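Local coordinates for protein N-(5'-phosphoribosyl)anthranilate isomerase (Pyrococcus furiosus, PDB 4AAJ) that catalyses the isomerisation of N-(5-phospho-beta-D-ribosyl)anthranilate to 1-(2-carboxyphenylamino)-1-deoxy-D-ribulose 5-phosphate, the third step from chorismate to tryptophan, at residues Asp108-Lys111 against Lys112-Val116; Trp84-Ala87 against Ile88-Thr91; Glu218-Arg221 against Arg222-Val226; Gly180-Asn183 against Ala184-Glu188; Glu32-Glu35 against Ile36-His40. All blocks are in the same frame, centred on the assembly; numbering follows the deposited sequence.

All five contacts are local, between neighbours along the chain of one eight-stranded beta/alpha barrel. Contacts 1, 2, 3 and 5 are turns of the outer helices; contact 4 is the loop leading from strand 176-179 into helix 187-194. Contact 2 is the buried one, with charge confined to its outer face; the other four are partly buried, and charged or amide groups make up more of them. Contacts 1 and 2 belong to adjacent helices that touch through Phe114 and Leu110. Contacts 3 and 4 meet at Arg222, while contact 3 brushes contact 5 at His40. Of the five, contacts 4 and 5 each bind a sulfate ion through a backbone nitrogen, Gly181 N and Glu32 N.

Contact 1: residues Asp108-Lys111 against Lys112-Val116; sequences DTLK and KEFGV
Lys112 reaches back one turn to Asp108, and its side chain can be followed atom by atom. CB lies next to the carbonyl carbon of Lys111, and CG drops onto the backbone oxygen of the earlier turn, with Lys112 CG 3.3 Å from Asp108 O. A bend at chi2 (-53°) turns the chain along the helix surface, CD runs on, and CE comes up to the carboxylate, 3.7 Å from Asp108 OD1. A second bend at chi4 sets the ammonium close to both oxygens; the salt bridge is a long one, 3.5 Å from Asp108 OD2 to Lys112 NZ. Asp108 OD1 also has a weak bond from Asn146, and Lys111 turns its own ammonium to Asp148.

On the side facing helix 81-91, Leu110 CD2 lies 4.1 Å from Phe114 CE2. Val116 CG2 comes 3.7 Å from Leu110 O. Backbone bonds from residue i+4 to i run through Phe114, and the last, from Gly115 N to Lys111 O, is weak at 2.7 Å because its N-H points well aside (130°). Gly115, with positive phi (64°), is where the chain leaves the helix and turns toward the next strand.

This is the C-terminal end of helix 104-114, in the beta-alpha-beta unit between strands 95-98 and 117-123, where Thr109, Leu110, Glu113 and Phe114 pack against helix 81-91.

Contact 2: residues Trp84-Ala87 against Ile88-Thr91; sequences WAMA and IERT
From Trp84 to Arg90 the backbone is regular alpha-helix, with N-H groups of Ile88, Glu89 and Arg90 bonded to the carbonyls four residues earlier, the first 2.9 Å from Ile88 N to Trp84 O. At the last turn Ala87 O takes two donors from Thr91: the hydroxyl, 2.8 Å from Thr91 OG1 to Ala87 O, and the backbone N-H, a weak bond bent to 128°. Chi1 of Thr91 (59°) places OG1 between its own N and carbonyl carbon, from where it folds back onto the helix; OG1 is also weakly bonded by Ala93 N.

Outside, Arg90 runs back beside the Met86 carbonyl, its chain extended from CG to NE, and lays its guanidinium flat over Met86. Met86 CB sits 3.3 Å above the guanidinium plane, over its centre. Two bends then turn the thioether across to Glu89, bringing Met86 CE 3.4 Å from Glu89 OE1. Inside, Ile88 CG1 covers the Trp84 carbonyl, 3.2 Å from Trp84 O.

Trp84 and Ile88 face strand 95-98, Thr91 meets helix 58-67, and Ala85 and Ile88 pack on Phe114 of helix 104-114. The helix is therefore amphipathic, with mostly apolar groups on its buried side. Met86 meets Arg90 and Glu89 by van der Waals contact; the directed bonds belong to the backbone and the Thr91 hydroxyl.

Contact 3: residues Glu218-Arg221 against Arg222-Val226; sequences EFVR and RAKNV
Glu218 and Arg222 run alongside each other in the same direction, yet their charged ends are not in one plane: carboxylate and guanidinium are turned 71° apart. The carboxylate oxygen approaches over a face of the guanidinium, with Glu218 OE2 2.8 Å from Arg222 NH2 and 3.1 Å from Arg222 CZ. No N-H points at it, so this salt bridge rests on charge alone, without the directed pairing of an in-plane contact. One N-H of the guanidinium is used outside the helix: Arg222 NH1 bonds to Ala184 O while making a long, weak ion pair with Glu185.

Helix 213-225 is the last of the beta/alpha barrel, and it follows strand 198-201. Its inner surface is set by Phe219, Val220 and Ala223, which pack on Val23 of strand 22-25, so the final helix also covers the first strand and closes the ring of units. Phe219 CE1 stands 4.5 Å from Ala223 CB.

Val220 and Lys224 are a second parallel pair. Lys224 CG lies against the Val220 branch, 3.9 Å from Val220 CG1, and a bend at chi2 (-77°) carries the chain off to Asp42 and the Met21 carbonyl. Along the outer edge, Arg221 lies beside Asn225 with its guanidinium 53° from the amide plane; its NH1 is paired with Glu217.

Contact 4: residues Gly180-Asn183 against Ala184-Glu188; sequences GGLN and AENVE. With SO4 (sulfate ion), chain B.
Asn186 crosses Asn183 at about a right angle, and the two side-chain amides lie nearly parallel, 13° apart. This is the tight part. Chi1 of 66° folds the Asn186 amide back over the loop, where it bonds at both ends: Asn186 OD1 accepts from Asn183 N at 2.7 Å, and Asn186 ND2 donates to Gly181 O at 2.9 Å, with that oxygen close to the amide plane. Asn183 O takes two backbone donors, Val187 N and Asn186 N. The Asn183 side chain bends back (chi1 56°) onto the N-H groups of Glu185 and Asn186 in the manner of an Asx turn, the bonds weak. Asn186 holds the N-cap position, but its side chain does not cap.

The outer side is looser, and Glu185 swings away from the loop.

At the strand end, Gly181 N makes a straight bond to a sulfate ion, 2.8 Å from its O4; the backbone nitrogens of Ser202 and Ser203 also bond to it. The ion, probably from the crystallisation liquor, marks a place consistent with the phosphate site of phosphoribosyl-binding barrels.

The loop carries strand 176-179 into helix 187-194, with Leu182 and Val187 packed on Phe219 of helix 213-225.

Contact 5: residues Glu32-Glu35 against Ile36-His40; sequences EELE and IVEKH. With SO4 (sulfate ion), chain D.
Leu34 lies under the carboxylate stem of Glu38, and the two cross at a slant. The Glu38 chain is extended beyond CG, and its CD comes 3.9 Å from Leu34 CG while CG comes equally near to Leu34 CD1. Glu38 OE2 is satisfied by Ala69 N, which holds this arm across the leucine. The backbone oxygen beneath is used as well: Glu38 N bonds to Leu34 O at 2.8 Å.

One residue back, Val37 N bonds to Glu33 O at 3.1 Å, whereas the bond from Ile36 N to Glu32 O is weak, stretched to 3.3 Å though still fairly straight. Ile36, with CG1 anti to its carbonyl carbon (chi1 -57°), lays that branch 3.4 Å from Glu32 O. The Glu33 carboxylate is buried, and both its oxygens have partners: OE1 accepts from Lys29 N and OE2 from Lys211 N.

At the start of the helix Glu32 N donates to a sulfate ion, 2.7 Å from its O3; Leu31 N and Lys60 NZ hold the same anion. The ion is probably from the crystallisation liquor, and probably drawn there in part by the helix start. At the other end Lys39 CG rests by the Glu35 carbonyl, 3.4 Å from Glu35 O.

Helix 31-38 links strands 22-25 and 43-47 as a beta-alpha-beta crossover, and Ile36 and His40 touch helix 213-225.

Contact 1: residues Asp108-Lys111 against Lys112-Val116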
loop_
_atom_site.group_PDB
_atom_site.type_symbol
_atom_site.label_atom_id
_atom_site.label_comp_id
_atom_site.label_asym_id
_atom_site.label_seq_id
_atom_site.Cartn_x
_atom_site.Cartn_y
_atom_site.Cartn_z
ATOM N N ASP A 108 15.339 8.075 -3.436
ATOM C CA ASP A 108 16.592 7.407 -3.750
ATOM C C ASP A 108 17.561 7.419 -2.570
ATOM O O ASP A 108 18.201 6.402 -2.283
ATOM C CB ASP A 108 17.244 8.015 -4.993
ATOM C CG ASP A 108 18.250 7.076 -5.634
ATOM O OD1 ASP A 108 17.979 5.853 -5.708
ATOM O OD2 ASP A 108 19.318 7.561 -6.060
ATOM N N THR A 109 17.665 8.557 -1.890
ATOM C CA THR A 109 18.560 8.686 -0.735
ATOM C C THR A 109 18.099 7.863 0.478
ATOM O O THR A 109 18.927 7.300 1.196
ATOM C CB THR A 109 18.791 10.165 -0.350
ATOM O OG1 THR A 109 19.194 10.898 -1.514
ATOM C CG2 THR A 109 19.873 10.287 0.719
ATOM N N LEU A 110 16.784 7.779 0.703
ATOM C CA LEU A 110 16.258 6.901 1.746
ATOM C C LEU A 110 16.622 5.433 1.500
ATOM O O LEU A 110 16.984 4.726 2.436
ATOM C CB LEU A 110 14.736 7.050 1.910
ATOM C CG LEU A 110 14.205 8.407 2.374
ATOM C CD1 LEU A 110 12.689 8.408 2.255
ATOM C CD2 LEU A 110 14.639 8.734 3.792
ATOM N N LYS A 111 16.541 4.994 0.247
ATOM C CA LYS A 111 16.939 3.624 -0.114
ATOM C C LYS A 111 18.405 3.347 0.192
ATOM O O LYS A 111 18.728 2.322 0.780
ATOM C CB LYS A 111 16.656 3.338 -1.588
ATOM C CG LYS A 111 15.187 3.128 -1.907
ATOM C CD LYS A 111 14.916 2.980 -3.404
ATOM C CE LYS A 111 15.687 1.832 -4.046
ATOM N NZ LYS A 111 15.368 0.485 -3.491
ATOM N N LYS A 112 19.281 4.273 -0.188
ATOM C CA LYS A 112 20.725 4.081 -0.022
ATOM C C LYS A 112 21.127 4.114 1.443
ATOM O O LYS A 112 21.779 3.188 1.929
ATOM C CB LYS A 112 21.526 5.114 -0.823
ATOM C CG LYS A 112 21.228 5.138 -2.317
ATOM C CD LYS A 112 21.361 3.763 -2.962
ATOM C CE LYS A 112 20.762 3.741 -4.363
ATOM N NZ LYS A 112 21.359 4.772 -5.260
ATOM N N GLU A 113 20.715 5.169 2.144
ATOM C CA GLU A 113 21.092 5.366 3.542
ATOM C C GLU A 113 20.500 4.315 4.471
ATOM O O GLU A 113 21.162 3.871 5.408
ATOM C CB GLU A 113 20.707 6.779 4.005
ATOM C CG GLU A 113 21.053 7.096 5.454
ATOM C CD GLU A 113 20.911 8.569 5.801
ATOM O OE1 GLU A 113 20.507 9.366 4.929
ATOM O OE2 GLU A 113 21.201 8.931 6.959
ATOM N N PHE A 114 19.260 3.909 4.210
ATOM C CA PHE A 114 18.536 3.046 5.139
ATOM C C PHE A 114 18.271 1.628 4.628
ATOM O O PHE A 114 17.910 0.750 5.404
ATOM C CB PHE A 114 17.230 3.715 5.570
ATOM C CG PHE A 114 17.436 4.971 6.366
ATOM C CD1 PHE A 114 17.887 4.907 7.685
ATOM C CD2 PHE A 114 17.208 6.213 5.797
ATOM C CE1 PHE A 114 18.089 6.067 8.418
ATOM C CE2 PHE A 114 17.397 7.372 6.523
ATOM C CZ PHE A 114 17.844 7.300 7.836
ATOM N N GLY A 115 18.439 1.407 3.330
ATOM C CA GLY A 115 18.149 0.101 2.742
ATOM C C GLY A 115 16.683 -0.295 2.822
ATOM O O GLY A 115 16.353 -1.479 2.778
ATOM N N VAL A 116 15.799 0.694 2.958
ATOM C CA VAL A 116 14.362 0.430 2.984
ATOM C C VAL A 116 13.827 0.061 1.607
ATOM O O VAL A 116 14.327 0.545 0.585
ATOM C CB VAL A 116 13.537 1.613 3.550
ATOM C CG1 VAL A 116 13.767 1.766 5.049
ATOM C CG2 VAL A 116 13.831 2.918 2.814
#

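Contact 2: residues Trp84-Ala87 against Ile88-Thr91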
loop_
_atom_site.group_PDB
_atom_site.type_symbol
_atom_site.label_atom_id
_atom_site.label_comp_id
_atom_site.label_asym_id
_atom_site.label_seq_id
_atom_site.Cartn_x
_atom_site.Cartn_y
_atom_site.Cartn_z
ATOM N N TRP A 84 11.034 11.628 7.008
ATOM C CA TRP A 84 11.099 10.191 6.682
ATOM C C TRP A 84 12.226 9.482 7.387
ATOM O O TRP A 84 12.009 8.451 8.031
ATOM C CB TRP A 84 11.183 9.979 5.177
ATOM C CG TRP A 84 9.824 9.871 4.551
ATOM C CD1 TRP A 84 9.194 10.784 3.708
ATOM C CD2 TRP A 84 8.871 8.778 4.726
ATOM N NE1 TRP A 84 7.948 10.336 3.347
ATOM C CE2 TRP A 84 7.692 9.129 3.929
ATOM C CE3 TRP A 84 8.885 7.563 5.424
ATOM C CZ2 TRP A 84 6.582 8.297 3.851
ATOM C CZ3 TRP A 84 7.757 6.737 5.332
ATOM C CH2 TRP A 84 6.636 7.095 4.572
ATOM N N ALA A 85 13.430 10.043 7.288
ATOM C CA ALA A 85 14.621 9.476 7.937
ATOM C C ALA A 85 14.370 9.281 9.422
ATOM O O ALA A 85 14.580 8.204 9.970
ATOM C CB ALA A 85 15.828 10.375 7.710
ATOM N N MET A 86 13.878 10.327 10.076
ATOM C CA MET A 86 13.613 10.252 11.498
ATOM C C MET A 86 12.527 9.245 11.852
ATOM O O MET A 86 12.637 8.558 12.853
ATOM C CB MET A 86 13.316 11.646 12.071
ATOM C CG MET A 86 14.515 12.595 12.029
ATOM S SD MET A 86 16.118 11.854 12.429
ATOM C CE MET A 86 15.945 11.481 14.177
ATOM N N ALA A 87 11.484 9.139 11.023
ATOM C CA ALA A 87 10.438 8.160 11.274
ATOM C C ALA A 87 10.966 6.725 11.169
ATOM O O ALA A 87 10.598 5.864 11.960
ATOM C CB ALA A 87 9.260 8.361 10.320
ATOM N N ILE A 88 11.814 6.492 10.179
ATOM C CA ILE A 88 12.412 5.173 9.955
ATOM C C ILE A 88 13.288 4.796 11.159
ATOM O O ILE A 88 13.139 3.697 11.712
ATOM C CB ILE A 88 13.209 5.143 8.627
ATOM C CG1 ILE A 88 12.261 5.291 7.431
ATOM C CG2 ILE A 88 14.010 3.844 8.485
ATOM C CD1 ILE A 88 12.966 5.633 6.132
ATOM N N GLU A 89 14.141 5.729 11.584
ATOM C CA GLU A 89 15.038 5.528 12.726
ATOM C C GLU A 89 14.267 5.242 14.004
ATOM O O GLU A 89 14.591 4.314 14.764
ATOM C CB GLU A 89 15.934 6.749 12.918
ATOM C CG GLU A 89 17.064 6.841 11.913
ATOM C CD GLU A 89 17.881 8.112 12.041
ATOM O OE1 GLU A 89 17.786 8.805 13.082
ATOM O OE2 GLU A 89 18.631 8.420 11.093
ATOM N N ARG A 90 13.219 6.030 14.224
ATOM C CA ARG A 90 12.405 5.904 15.415
ATOM C C ARG A 90 11.563 4.624 15.430
ATOM O O ARG A 90 11.228 4.145 16.496
ATOM C CB ARG A 90 11.533 7.167 15.624
ATOM C CG ARG A 90 12.335 8.413 15.980
ATOM C CD ARG A 90 11.576 9.705 15.687
ATOM N NE ARG A 90 12.419 10.902 15.808
ATOM C CZ ARG A 90 12.141 12.081 15.252
ATOM N NH1 ARG A 90 11.049 12.236 14.515
ATOM N NH2 ARG A 90 12.964 13.108 15.411
ATOM N N THR A 91 11.252 4.041 14.264
ATOM C CA THR A 91 10.394 2.851 14.226
ATOM C C THR A 91 11.071 1.514 13.882
ATOM O O THR A 91 10.487 0.460 14.136
ATOM C CB THR A 91 9.240 2.983 13.215
ATOM O OG1 THR A 91 9.794 3.198 11.903
ATOM C CG2 THR A 91 8.288 4.133 13.603
#

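Contact 3: residues Glu218-Arg221 against Arg222-Val226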
loop_
_atom_site.group_PDB
_atom_site.type_symbol
_atom_site.label_atom_id
_atom_site.label_comp_id
_atom_site.label_asym_id
_atom_site.label_seq_id
_atom_site.Cartn_x
_atom_site.Cartn_y
_atom_site.Cartn_z
ATOM N N GLU A 218 -11.649 -14.070 4.364
ATOM C CA GLU A 218 -12.453 -14.137 3.144
ATOM C C GLU A 218 -11.828 -13.335 2.001
ATOM O O GLU A 218 -11.693 -13.841 0.883
ATOM C CB GLU A 218 -13.868 -13.630 3.422
ATOM C CG GLU A 218 -14.867 -13.879 2.303
ATOM C CD GLU A 218 -16.159 -13.104 2.492
ATOM O OE1 GLU A 218 -16.359 -12.518 3.579
ATOM O OE2 GLU A 218 -16.977 -13.079 1.547
ATOM N N PHE A 219 -11.448 -12.088 2.289
ATOM C CA PHE A 219 -10.824 -11.233 1.284
ATOM C C PHE A 219 -9.571 -11.878 0.704
ATOM O O PHE A 219 -9.414 -11.951 -0.515
ATOM C CB PHE A 219 -10.475 -9.856 1.860
ATOM C CG PHE A 219 -9.941 -8.888 0.833
ATOM C CD1 PHE A 219 -8.597 -8.909 0.463
ATOM C CD2 PHE A 219 -10.785 -7.962 0.231
ATOM C CE1 PHE A 219 -8.106 -8.025 -0.489
ATOM C CE2 PHE A 219 -10.296 -7.075 -0.718
ATOM C CZ PHE A 219 -8.956 -7.106 -1.074
ATOM N N VAL A 220 -8.681 -12.332 1.581
ATOM C CA VAL A 220 -7.416 -12.919 1.153
ATOM C C VAL A 220 -7.679 -14.172 0.316
ATOM O O VAL A 220 -7.135 -14.311 -0.780
ATOM C CB VAL A 220 -6.476 -13.215 2.348
ATOM C CG1 VAL A 220 -5.204 -13.912 1.888
ATOM C CG2 VAL A 220 -6.118 -11.929 3.081
ATOM N N ARG A 221 -8.540 -15.056 0.826
ATOM C CA ARG A 221 -8.875 -16.310 0.140
ATOM C C ARG A 221 -9.397 -16.062 -1.274
ATOM O O ARG A 221 -8.896 -16.651 -2.234
ATOM C CB ARG A 221 -9.890 -17.121 0.958
ATOM C CG ARG A 221 -10.071 -18.562 0.497
ATOM C CD ARG A 221 -11.194 -19.271 1.251
ATOM N NE ARG A 221 -12.517 -18.737 0.917
ATOM C CZ ARG A 221 -13.328 -18.119 1.774
ATOM N NH1 ARG A 221 -12.974 -17.963 3.042
ATOM N NH2 ARG A 221 -14.507 -17.665 1.364
ATOM N N ARG A 222 -10.394 -15.183 -1.389
ATOM C CA ARG A 222 -10.996 -14.834 -2.677
ATOM C C ARG A 222 -9.983 -14.217 -3.640
ATOM O O ARG A 222 -9.965 -14.553 -4.832
ATOM C CB ARG A 222 -12.181 -13.880 -2.487
ATOM C CG ARG A 222 -13.409 -14.512 -1.854
ATOM C CD ARG A 222 -14.606 -13.582 -1.944
ATOM N NE ARG A 222 -15.778 -14.136 -1.269
ATOM C CZ ARG A 222 -17.028 -13.716 -1.456
ATOM N NH1 ARG A 222 -17.290 -12.729 -2.305
ATOM N NH2 ARG A 222 -18.023 -14.289 -0.791
ATOM N N ALA A 223 -9.147 -13.316 -3.120
ATOM C CA ALA A 223 -8.121 -12.660 -3.925
ATOM C C ALA A 223 -7.095 -13.668 -4.428
ATOM O O ALA A 223 -6.716 -13.643 -5.597
ATOM C CB ALA A 223 -7.441 -11.551 -3.132
ATOM N N LYS A 224 -6.670 -14.563 -3.542
ATOM C CA LYS A 224 -5.700 -15.609 -3.877
ATOM C C LYS A 224 -6.227 -16.614 -4.911
ATOM O O LYS A 224 -5.437 -17.261 -5.598
ATOM C CB LYS A 224 -5.267 -16.360 -2.614
ATOM C CG LYS A 224 -4.530 -15.518 -1.579
ATOM C CD LYS A 224 -3.094 -15.257 -1.977
ATOM C CE LYS A 224 -2.303 -14.708 -0.803
ATOM N NZ LYS A 224 -0.942 -14.338 -1.253
ATOM N N ASN A 225 -7.553 -16.726 -5.016
ATOM C CA ASN A 225 -8.212 -17.694 -5.903
ATOM C C ASN A 225 -8.309 -17.300 -7.379
ATOM O O ASN A 225 -8.430 -18.166 -8.247
ATOM C CB ASN A 225 -9.610 -18.032 -5.379
ATOM C CG ASN A 225 -9.589 -19.083 -4.286
ATOM O OD1 ASN A 225 -8.605 -19.810 -4.118
ATOM N ND2 ASN A 225 -10.682 -19.176 -3.539
ATOM N N VAL A 226 -8.267 -16.000 -7.659
ATOM C CA VAL A 226 -8.385 -15.506 -9.031
ATOM C C VAL A 226 -7.040 -15.551 -9.748
ATOM O O VAL A 226 -6.395 -16.596 -9.812
ATOM C CB VAL A 226 -8.940 -14.071 -9.074
ATOM C CG1 VAL A 226 -9.334 -13.699 -10.494
ATOM C CG2 VAL A 226 -10.134 -13.938 -8.146
#

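Contact 4: residues Gly180-Asn183 against Ala184-Glu188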
loop_
_atom_site.group_PDB
_atom_site.type_symbol
_atom_site.label_atom_id
_atom_site.label_comp_id
_atom_site.label_asym_id
_atom_site.label_seq_id
_atom_site.Cartn_x
_atom_site.Cartn_y
_atom_site.Cartn_z
ATOM N N GLY A 180 -8.158 0.827 -3.209
ATOM C CA GLY A 180 -9.220 1.818 -3.217
ATOM C C GLY A 180 -10.566 1.142 -3.301
ATOM O O GLY A 180 -10.964 0.640 -4.362
ATOM N N GLY A 181 -11.243 1.094 -2.157
ATOM C CA GLY A 181 -12.608 0.604 -2.084
ATOM C C GLY A 181 -12.775 -0.876 -2.342
ATOM O O GLY A 181 -13.873 -1.317 -2.676
ATOM N N LEU A 182 -11.701 -1.650 -2.189
ATOM C CA LEU A 182 -11.788 -3.092 -2.409
ATOM C C LEU A 182 -12.463 -3.787 -1.229
ATOM O O LEU A 182 -12.327 -3.366 -0.087
ATOM C CB LEU A 182 -10.411 -3.719 -2.664
ATOM C CG LEU A 182 -9.547 -3.184 -3.815
ATOM C CD1 LEU A 182 -8.238 -3.951 -3.892
ATOM C CD2 LEU A 182 -10.270 -3.240 -5.149
ATOM N N ASN A 183 -13.198 -4.847 -1.534
ATOM C CA ASN A 183 -13.797 -5.723 -0.526
ATOM C C ASN A 183 -14.035 -7.093 -1.155
ATOM O O ASN A 183 -13.796 -7.263 -2.353
ATOM C CB ASN A 183 -15.096 -5.117 0.027
ATOM C CG ASN A 183 -16.114 -4.806 -1.060
ATOM O OD1 ASN A 183 -16.311 -5.588 -1.994
ATOM N ND2 ASN A 183 -16.772 -3.664 -0.935
ATOM N N ALA A 184 -14.505 -8.058 -0.365
ATOM C CA ALA A 184 -14.711 -9.431 -0.847
ATOM C C ALA A 184 -15.655 -9.532 -2.053
ATOM O O ALA A 184 -15.535 -10.447 -2.870
ATOM C CB ALA A 184 -15.196 -10.321 0.287
ATOM N N GLU A 185 -16.575 -8.576 -2.162
ATOM C CA GLU A 185 -17.618 -8.592 -3.191
ATOM C C GLU A 185 -17.134 -8.082 -4.548
ATOM O O GLU A 185 -17.750 -8.372 -5.581
ATOM C CB GLU A 185 -18.843 -7.785 -2.732
ATOM C CG GLU A 185 -19.348 -8.124 -1.332
ATOM C CD GLU A 185 -19.805 -9.567 -1.194
ATOM O OE1 GLU A 185 -20.815 -9.945 -1.829
ATOM O OE2 GLU A 185 -19.160 -10.326 -0.440
ATOM N N ASN A 186 -16.037 -7.325 -4.546
ATOM C CA ASN A 186 -15.518 -6.725 -5.773
ATOM C C ASN A 186 -14.073 -7.100 -6.113
ATOM O O ASN A 186 -13.627 -6.871 -7.236
ATOM C CB ASN A 186 -15.694 -5.194 -5.751
ATOM C CG ASN A 186 -14.859 -4.511 -4.672
ATOM O OD1 ASN A 186 -13.866 -5.054 -4.192
ATOM N ND2 ASN A 186 -15.263 -3.307 -4.292
ATOM N N VAL A 187 -13.355 -7.673 -5.146
ATOM C CA VAL A 187 -11.925 -7.978 -5.306
ATOM C C VAL A 187 -11.640 -8.910 -6.487
ATOM O O VAL A 187 -10.714 -8.668 -7.268
ATOM C CB VAL A 187 -11.275 -8.505 -3.995
ATOM C CG1 VAL A 187 -11.893 -9.826 -3.546
ATOM C CG2 VAL A 187 -9.764 -8.638 -4.147
ATOM N N GLU A 188 -12.453 -9.954 -6.624
ATOM C CA GLU A 188 -12.267 -10.946 -7.686
ATOM C C GLU A 188 -12.429 -10.331 -9.078
ATOM O O GLU A 188 -11.685 -10.666 -10.001
ATOM C CB GLU A 188 -13.215 -12.131 -7.490
ATOM C CG GLU A 188 -13.023 -12.842 -6.155
ATOM C CD GLU A 188 -13.637 -14.229 -6.119
ATOM O OE1 GLU A 188 -14.786 -14.393 -6.583
ATOM O OE2 GLU A 188 -12.968 -15.156 -5.612
HETATM S S SO4 B . -9.463 1.200 1.403
HETATM O O1 SO4 B . -8.087 1.672 1.153
HETATM O O2 SO4 B . -9.825 1.597 2.781
HETATM O O3 SO4 B . -9.556 -0.264 1.278
HETATM O O4 SO4 B . -10.367 1.820 0.409
#

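Contact 5: residues Glu32-Glu35 against Ile36-His40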
loop_
_atom_site.group_PDB
_atom_site.type_symbol
_atom_site.label_atom_id
_atom_site.label_comp_id
_atom_site.label_asym_id
_atom_site.label_seq_id
_atom_site.Cartn_x
_atom_site.Cartn_y
_atom_site.Cartn_z
ATOM N N GLU A 32 -2.955 -6.730 18.331
ATOM C CA GLU A 32 -4.089 -7.634 18.127
ATOM C C GLU A 32 -4.457 -7.751 16.643
ATOM O O GLU A 32 -4.635 -8.851 16.117
ATOM C CB GLU A 32 -5.299 -7.179 18.964
ATOM C CG GLU A 32 -6.450 -8.173 19.022
ATOM C CD GLU A 32 -6.161 -9.405 19.877
ATOM O OE1 GLU A 32 -5.025 -9.558 20.385
ATOM O OE2 GLU A 32 -7.086 -10.232 20.040
ATOM N N GLU A 33 -4.539 -6.606 15.969
ATOM C CA GLU A 33 -4.820 -6.579 14.535
ATOM C C GLU A 33 -3.672 -7.188 13.726
ATOM O O GLU A 33 -3.902 -7.812 12.706
ATOM C CB GLU A 33 -5.102 -5.148 14.079
ATOM C CG GLU A 33 -6.545 -4.714 14.295
ATOM C CD GLU A 33 -6.788 -3.279 13.869
ATOM O OE1 GLU A 33 -6.010 -2.399 14.278
ATOM O OE2 GLU A 33 -7.766 -3.026 13.133
ATOM N N LEU A 34 -2.444 -7.013 14.208
ATOM C CA LEU A 34 -1.282 -7.652 13.584
ATOM C C LEU A 34 -1.457 -9.173 13.542
ATOM O O LEU A 34 -1.275 -9.792 12.503
ATOM C CB LEU A 34 0.016 -7.253 14.301
ATOM C CG LEU A 34 1.314 -7.954 13.855
ATOM C CD1 LEU A 34 1.652 -7.622 12.399
ATOM C CD2 LEU A 34 2.470 -7.580 14.760
ATOM N N GLU A 35 -1.843 -9.761 14.672
ATOM C CA GLU A 35 -2.034 -11.211 14.752
ATOM C C GLU A 35 -3.070 -11.729 13.758
ATOM O O GLU A 35 -2.861 -12.749 13.114
ATOM C CB GLU A 35 -2.376 -11.618 16.184
ATOM C CG GLU A 35 -1.160 -11.587 17.098
ATOM C CD GLU A 35 -1.504 -11.592 18.576
ATOM O OE1 GLU A 35 -2.708 -11.568 18.923
ATOM O OE2 GLU A 35 -0.557 -11.616 19.394
ATOM N N ILE A 36 -4.176 -11.005 13.634
ATOM C CA ILE A 36 -5.226 -11.307 12.668
ATOM C C ILE A 36 -4.704 -11.303 11.218
ATOM O O ILE A 36 -4.912 -12.274 10.483
ATOM C CB ILE A 36 -6.420 -10.329 12.831
ATOM C CG1 ILE A 36 -6.975 -10.395 14.266
ATOM C CG2 ILE A 36 -7.512 -10.634 11.822
ATOM C CD1 ILE A 36 -7.854 -9.220 14.661
ATOM N N VAL A 37 -4.016 -10.228 10.820
ATOM C CA VAL A 37 -3.530 -10.091 9.439
ATOM C C VAL A 37 -2.350 -11.024 9.134
ATOM O O VAL A 37 -2.241 -11.554 8.028
ATOM C CB VAL A 37 -3.231 -8.609 9.041
ATOM C CG1 VAL A 37 -4.445 -7.730 9.304
ATOM C CG2 VAL A 37 -2.016 -8.056 9.767
ATOM N N GLU A 38 -1.491 -11.238 10.131
ATOM C CA GLU A 38 -0.355 -12.160 10.031
ATOM C C GLU A 38 -0.740 -13.578 9.641
ATOM O O GLU A 38 0.086 -14.311 9.104
ATOM C CB GLU A 38 0.359 -12.249 11.367
ATOM C CG GLU A 38 1.603 -11.405 11.481
ATOM C CD GLU A 38 2.260 -11.584 12.825
ATOM O OE1 GLU A 38 1.574 -12.025 13.775
ATOM O OE2 GLU A 38 3.459 -11.286 12.936
ATOM N N LYS A 39 -1.979 -13.965 9.934
ATOM C CA LYS A 39 -2.459 -15.320 9.642
ATOM C C LYS A 39 -2.546 -15.620 8.146
ATOM O O LYS A 39 -2.227 -16.734 7.723
ATOM C CB LYS A 39 -3.809 -15.588 10.314
ATOM C CG LYS A 39 -3.718 -15.793 11.818
ATOM C CD LYS A 39 -4.890 -16.609 12.345
ATOM C CE LYS A 39 -4.769 -16.859 13.843
ATOM N NZ LYS A 39 -4.932 -15.619 14.656
ATOM N N HIS A 40 -2.965 -14.629 7.353
ATOM C CA HIS A 40 -3.250 -14.848 5.929
ATOM C C HIS A 40 -2.615 -13.874 4.956
ATOM O O HIS A 40 -2.382 -14.225 3.802
ATOM C CB HIS A 40 -4.762 -14.912 5.688
ATOM C CG HIS A 40 -5.456 -16.038 6.428
ATOM N ND1 HIS A 40 -5.157 -17.336 6.221
ATOM C CD2 HIS A 40 -6.472 -16.017 7.385
ATOM C CE1 HIS A 40 -5.932 -18.108 7.011
ATOM N NE2 HIS A 40 -6.736 -17.299 7.721
HETATM S S SO4 D . -2.591 -4.182 21.484
HETATM O O1 SO4 D . -1.434 -3.480 20.877
HETATM O O2 SO4 D . -2.111 -4.930 22.665
HETATM O O3 SO4 D . -3.216 -5.142 20.555
HETATM O O4 SO4 D . -3.595 -3.167 21.885
#